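Local structure of gluconate kinase (Lactobacillus acidophilus, 3LL3) at residues A100-C103 with A104-I107; K273-P276 with S277-F281; I347-A350 with N351-G354. The protein probably transfers phosphate from ATP to a sugar or sugar acid, such as xylulose or gluconate, as a kinase of the FGGY carbohydrate kinase family. All blocks are in the same frame, centred on the assembly; numbering follows the deposited sequence.

Contact 1. Residues A100-C103 with A104-I107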
# COMPACT_ATOMS: atom_id res chain seq x y z
N ALA A 100 -9.55 26.69 -2.96
CA ALA A 100 -9.03 25.70 -2.00
C ALA A 100 -9.62 25.79 -0.59
O ALA A 100 -9.32 24.95 0.27
CB ALA A 100 -7.48 25.76 -1.94
N ASP A 101 -10.44 26.80 -0.34
CA ASP A 101 -11.05 26.99 0.97
C ASP A 101 -12.15 25.96 1.15
O ASP A 101 -13.00 25.82 0.29
CB ASP A 101 -11.64 28.39 1.07
CG ASP A 101 -11.94 28.79 2.50
OD1 ASP A 101 -11.22 29.67 3.02
OD2 ASP A 101 -12.87 28.22 3.10
N ASN A 102 -12.15 25.23 2.25
CA ASN A 102 -13.15 24.17 2.38
C ASN A 102 -14.28 24.47 3.38
O ASN A 102 -14.94 23.55 3.88
CB ASN A 102 -12.49 22.81 2.63
CG ASN A 102 -11.73 22.77 3.94
OD1 ASN A 102 -12.20 23.28 4.96
ND2 ASN A 102 -10.56 22.15 3.93
N CYS A 103 -14.50 25.75 3.65
CA CYS A 103 -15.51 26.15 4.63
C CYS A 103 -16.87 25.53 4.36
O CYS A 103 -17.62 25.25 5.30
CB CYS A 103 -15.61 27.68 4.71
SG CYS A 103 -16.19 28.52 3.19
N ALA A 104 -17.18 25.29 3.08
CA ALA A 104 -18.49 24.78 2.66
C ALA A 104 -18.60 23.26 2.61
O ALA A 104 -19.57 22.71 2.09
CB ALA A 104 -18.87 25.35 1.29
N LYS A 105 -17.60 22.58 3.16
CA LYS A 105 -17.51 21.14 3.01
C LYS A 105 -18.72 20.39 3.59
O LYS A 105 -19.19 19.42 2.98
CB LYS A 105 -16.15 20.61 3.51
CG LYS A 105 -16.19 19.50 4.54
CD LYS A 105 -16.20 20.11 5.94
CE LYS A 105 -14.86 20.80 6.23
NZ LYS A 105 -15.02 22.11 6.94
N SER A 106 -19.26 20.85 4.72
CA SER A 106 -20.45 20.23 5.30
C SER A 106 -21.67 20.54 4.45
O SER A 106 -22.55 19.70 4.26
CB SER A 106 -20.67 20.70 6.74
OG SER A 106 -19.52 20.48 7.53
N ILE A 107 -21.71 21.76 3.93
CA ILE A 107 -22.81 22.19 3.08
C ILE A 107 -22.92 21.25 1.90
O ILE A 107 -24.02 20.86 1.50
CB ILE A 107 -22.60 23.62 2.53
CG1 ILE A 107 -22.63 24.67 3.65
CG2 ILE A 107 -23.62 23.92 1.43
CD1 ILE A 107 -23.95 24.75 4.39
O HOH W 1 -15.68 25.94 0.74
O HOH W 2 -19.68 23.48 5.49
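Asn102 offers its carbonyl oxygen to two donors of Lys105. The backbone bond from Lys105 N to Asn102 O measures 2.9 Å and closes a type I beta turn. The curled lysine chain (chi3 -67°) brings NZ back over the turn, where Lys105 NZ makes a weak bond to Asn102 O, 3.4 Å long. The ammonium group thereby lies alongside the Asn102 amide, with Lys105 NZ 3.6 Å from Asn102 OD1. Cys103 follows, and its N-H is taken by the Asp101 carboxylate, Cys103 N to Asp101 OD2 measuring 3.0 Å, while Asp101 OD1 accepts from the backbone of Ala45. A water bridges the same stretch, donating to Asp101 O at 2.7 Å and accepting from Ala104 N at 2.9 Å. Cys103 O accepts from a second water, and that water takes the N-H of Ile107 in the first turn of the helix. On the side facing helix 133-143, Cys103 and Ile107 rest on Trp139, and Ala104 on Tyr135. An Asx turn at Asp101 running into a type I turn, with Ala104 at the N-cap, is thus the lead-in to helix 105-114.

Contact 2. Residues K273-P276 with S277-F281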
# COMPACT_ATOMS: atom_id res chain seq x y z
N LYS A 273 -22.23 18.49 -21.95
CA LYS A 273 -22.23 17.07 -21.78
C LYS A 273 -21.84 16.87 -20.35
O LYS A 273 -20.83 17.40 -19.89
CB LYS A 273 -21.24 16.38 -22.73
CG LYS A 273 -21.12 14.88 -22.45
CD LYS A 273 -19.93 14.23 -23.18
CE LYS A 273 -19.79 12.77 -22.74
NZ LYS A 273 -18.59 12.09 -23.33
N ILE A 274 -22.68 16.17 -19.62
CA ILE A 274 -22.40 15.96 -18.23
C ILE A 274 -22.31 14.49 -18.00
O ILE A 274 -22.82 13.68 -18.78
CB ILE A 274 -23.48 16.59 -17.33
CG1 ILE A 274 -24.87 16.11 -17.76
CG2 ILE A 274 -23.39 18.09 -17.39
CD1 ILE A 274 -25.95 16.47 -16.77
N ASP A 275 -21.63 14.14 -16.92
CA ASP A 275 -21.39 12.76 -16.60
C ASP A 275 -22.44 12.27 -15.60
O ASP A 275 -22.67 12.90 -14.57
CB ASP A 275 -20.02 12.64 -15.98
CG ASP A 275 -19.68 11.22 -15.65
OD1 ASP A 275 -19.87 10.35 -16.51
OD2 ASP A 275 -19.24 10.98 -14.51
N PRO A 276 -23.09 11.14 -15.92
CA PRO A 276 -24.04 10.51 -15.00
C PRO A 276 -23.48 10.36 -13.58
O PRO A 276 -24.25 10.42 -12.61
CB PRO A 276 -24.27 9.14 -15.63
CG PRO A 276 -24.10 9.38 -17.10
CD PRO A 276 -23.01 10.42 -17.21
N SER A 277 -22.18 10.18 -13.44
CA SER A 277 -21.60 10.09 -12.10
C SER A 277 -20.93 11.38 -11.65
O SER A 277 -20.24 11.41 -10.63
CB SER A 277 -20.64 8.90 -11.98
OG SER A 277 -19.97 8.63 -13.21
N ALA A 278 -21.16 12.46 -12.39
CA ALA A 278 -20.56 13.74 -12.05
C ALA A 278 -19.06 13.64 -11.78
O ALA A 278 -18.54 14.25 -10.85
CB ALA A 278 -21.28 14.38 -10.85
N SER A 279 -18.34 12.88 -12.60
CA SER A 279 -16.92 12.70 -12.33
C SER A 279 -16.04 13.75 -13.01
O SER A 279 -14.84 13.80 -12.74
CB SER A 279 -16.48 11.29 -12.69
OG SER A 279 -16.55 11.10 -14.09
N TYR A 280 -16.62 14.57 -13.88
CA TYR A 280 -15.86 15.65 -14.53
C TYR A 280 -16.72 16.90 -14.65
O TYR A 280 -17.95 16.80 -14.69
CB TYR A 280 -15.32 15.22 -15.92
CG TYR A 280 -16.40 14.82 -16.91
CD1 TYR A 280 -17.16 15.79 -17.57
CD2 TYR A 280 -16.64 13.49 -17.20
CE1 TYR A 280 -18.15 15.42 -18.48
CE2 TYR A 280 -17.62 13.11 -18.10
CZ TYR A 280 -18.38 14.08 -18.74
OH TYR A 280 -19.36 13.71 -19.63
N PHE A 281 -16.09 18.07 -14.69
CA PHE A 281 -16.87 19.29 -14.79
C PHE A 281 -17.22 19.56 -16.24
O PHE A 281 -16.58 19.03 -17.15
CB PHE A 281 -16.12 20.48 -14.16
CG PHE A 281 -14.79 20.84 -14.86
CD1 PHE A 281 -14.77 21.32 -16.16
CD2 PHE A 281 -13.59 20.73 -14.18
CE1 PHE A 281 -13.58 21.68 -16.78
CE2 PHE A 281 -12.38 21.08 -14.79
CZ PHE A 281 -12.38 21.56 -16.09
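OD2 of Asp275 is gripped by three donors from the following residues. The hydroxyl of Ser279 gives its proton at 2.7 Å (OG to OD2), from above the carboxylate plane. That of Ser277 comes from the syn side, tilted 30° out of the carboxylate plane, 2.8 Å from OG to OD2, while Ser279 N, also 2.8 Å from OD2, meets the anti lone pair with an N-H...O angle of 155°. Ser277 N adds a weak bond. With CG anti to the backbone N (chi1 -178°), the carboxylate reaches into the bend of its own turn, and this set of N-H and O-H donors would be expected to stabilise a negative charge on a buried side chain. The backbone closes the same bend: Ala278 N donates to Asp275 O at 2.7 Å.

Tyr280 folds back over the incoming chain. Asp275 CB sits over one face of its ring, 3.2 Å from CE2, and Lys273 O lies in plane at the ring edge, near CE1. The extended Lys273 chain crosses the tyrosine at about a right angle, bringing CE to 3.3 Å from the phenol OH. Outside the loop, the hydroxyl of Tyr121 on helix 116-124 bonds both Asp275 N and Tyr280 O, and the Tyr280 side chain also touches Leu292 and Leu387.

What results is a type I beta turn whose leading aspartate is clamped by the serines after it. It lies in the connection between strands 263-269 and 281-284 of the C-terminal domain sheet and delivers Phe281 to the xylulose pocket.

Contact 3. Residues I347-A350 with N351-G354. With DXP (1-deoxy-D-xylulose-5-phosphate), chain D.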
# COMPACT_ATOMS: atom_id res chain seq x y z
N ILE A 347 -11.90 10.36 -8.48
CA ILE A 347 -12.71 9.71 -7.43
C ILE A 347 -13.55 10.65 -6.54
O ILE A 347 -14.47 10.21 -5.87
CB ILE A 347 -11.86 8.79 -6.53
CG1 ILE A 347 -10.76 9.59 -5.84
CG2 ILE A 347 -11.23 7.66 -7.35
CD1 ILE A 347 -10.10 8.81 -4.70
N TRP A 348 -13.21 11.94 -6.53
CA TRP A 348 -13.97 12.93 -5.77
C TRP A 348 -14.22 12.45 -4.34
O TRP A 348 -15.36 12.33 -3.89
CB TRP A 348 -15.28 13.31 -6.49
CG TRP A 348 -15.02 14.00 -7.82
CD1 TRP A 348 -15.05 13.43 -9.07
CD2 TRP A 348 -14.66 15.37 -8.02
NE1 TRP A 348 -14.72 14.37 -10.03
CE2 TRP A 348 -14.48 15.57 -9.41
CE3 TRP A 348 -14.46 16.46 -7.15
CZ2 TRP A 348 -14.11 16.80 -9.95
CZ3 TRP A 348 -14.11 17.68 -7.70
CH2 TRP A 348 -13.93 17.84 -9.09
N ASP A 349 -13.13 12.19 -3.62
CA ASP A 349 -13.21 11.77 -2.22
C ASP A 349 -12.15 12.52 -1.45
O ASP A 349 -10.96 12.23 -1.56
CB ASP A 349 -12.99 10.26 -2.11
CG ASP A 349 -13.03 9.77 -0.68
OD1 ASP A 349 -13.05 10.61 0.25
OD2 ASP A 349 -13.05 8.53 -0.47
N ALA A 350 -12.55 13.52 -0.69
CA ALA A 350 -11.59 14.35 0.03
C ALA A 350 -10.87 13.58 1.13
O ALA A 350 -9.87 14.04 1.64
CB ALA A 350 -12.28 15.57 0.61
N ASN A 351 -11.38 12.42 1.50
CA ASN A 351 -10.77 11.65 2.58
C ASN A 351 -9.82 10.57 2.10
O ASN A 351 -9.18 9.91 2.91
CB ASN A 351 -11.84 11.04 3.49
CG ASN A 351 -12.77 12.08 4.03
OD1 ASN A 351 -12.34 13.13 4.49
ND2 ASN A 351 -14.07 11.81 3.95
N ALA A 352 -9.73 10.40 0.79
CA ALA A 352 -8.88 9.35 0.23
C ALA A 352 -7.44 9.48 0.70
O ALA A 352 -6.99 10.57 1.05
CB ALA A 352 -8.93 9.36 -1.29
N ARG A 353 -6.74 8.36 0.73
CA ARG A 353 -5.32 8.36 1.06
C ARG A 353 -4.58 7.45 0.08
O ARG A 353 -5.21 6.73 -0.68
CB ARG A 353 -5.13 7.91 2.51
CG ARG A 353 -5.58 8.97 3.52
CD ARG A 353 -5.68 8.37 4.90
NE ARG A 353 -5.09 9.23 5.91
CZ ARG A 353 -5.78 10.01 6.73
NH1 ARG A 353 -7.11 10.03 6.64
NH2 ARG A 353 -5.16 10.76 7.62
N GLY A 354 -3.26 7.50 0.07
CA GLY A 354 -2.49 6.71 -0.88
C GLY A 354 -2.19 5.30 -0.39
O GLY A 354 -2.24 5.05 0.82
C1 DXP D . -9.01 17.48 4.68
C2 DXP D . -7.62 17.48 3.98
C3 DXP D . -7.44 18.45 2.79
C4 DXP D . -8.56 18.15 1.77
C5 DXP D . -8.53 18.58 0.28
O2 DXP D . -6.91 16.54 4.10
O3 DXP D . -6.14 18.49 2.36
O4 DXP D . -8.96 16.83 1.95
O5 DXP D . -8.87 17.61 -0.68
P DXP D . -9.86 17.80 -2.00
O2P DXP D . -11.38 17.66 -1.55
O1P DXP D . -9.43 19.11 -2.82
O3P DXP D . -9.75 16.68 -2.85
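Ile347 and Ala352 meet by their methyl groups, CD1 lying 3.6 Å from CB, across the mouth of a turn. With CG1 of the isoleucine between its backbone N and carbonyl carbon (chi1 60°) and the chain extended beyond it, CD1 reaches the alanine. Asp349 instead turns its carboxylate along the chain: OD1 accepts from Asn351 N at 2.8 Å, and the donor sits 38° out of the carboxylate plane. Next to this bond the Asn351 CB packs 3.5 Å from Asp349 OD1. The backbone adds Ala352 N to Asp349 O, 3.2 Å long. An alanine in place of Asp349 removes the acceptor of Asn351 N, and the turn, left with that longer backbone bond, would probably be less firmly fixed beside the ligand.

Ala350, at the bend, faces the bound 1-deoxy-D-xylulose-5-phosphate. Its CB comes within 3.1 Å of the phosphate oxygen O2P, and its carbonyl O lies 3.0 Å from O4 of the sugar chain. Asn297 and His129 hold the same ligand by hydrogen bonds.

Beyond the turn, Gly354 pairs with a strand of the second subunit. An Asx turn superposed on a type I beta turn thus presents Ala350 to the sugar phosphate pocket.

In the fold
The bound sugar phosphate lies between contacts 1 and 3, which lie in the N-terminal and C-terminal FGGY kinase domains respectively. It touches Ala350 of contact 3 directly. In contact 1 the side chain of Asn102 is about 5 Å from the bound 1-deoxy-D-xylulose-5-phosphate. The two contacts do not touch, their nearest atoms being about 7 Å apart. Contact 2 joins contact 3 through a probable hydrogen bond from Trp348 NE1 to Ser279 O, 2.8 Å long, although their centres are 18 Å apart. It is also the one that reaches the D-xylulose pocket, through Phe281; the side chains of Asn102 and Ala350 are each about 13 Å from that sugar. Contacts 1 and 2 stay about 13 Å apart at their nearest atoms.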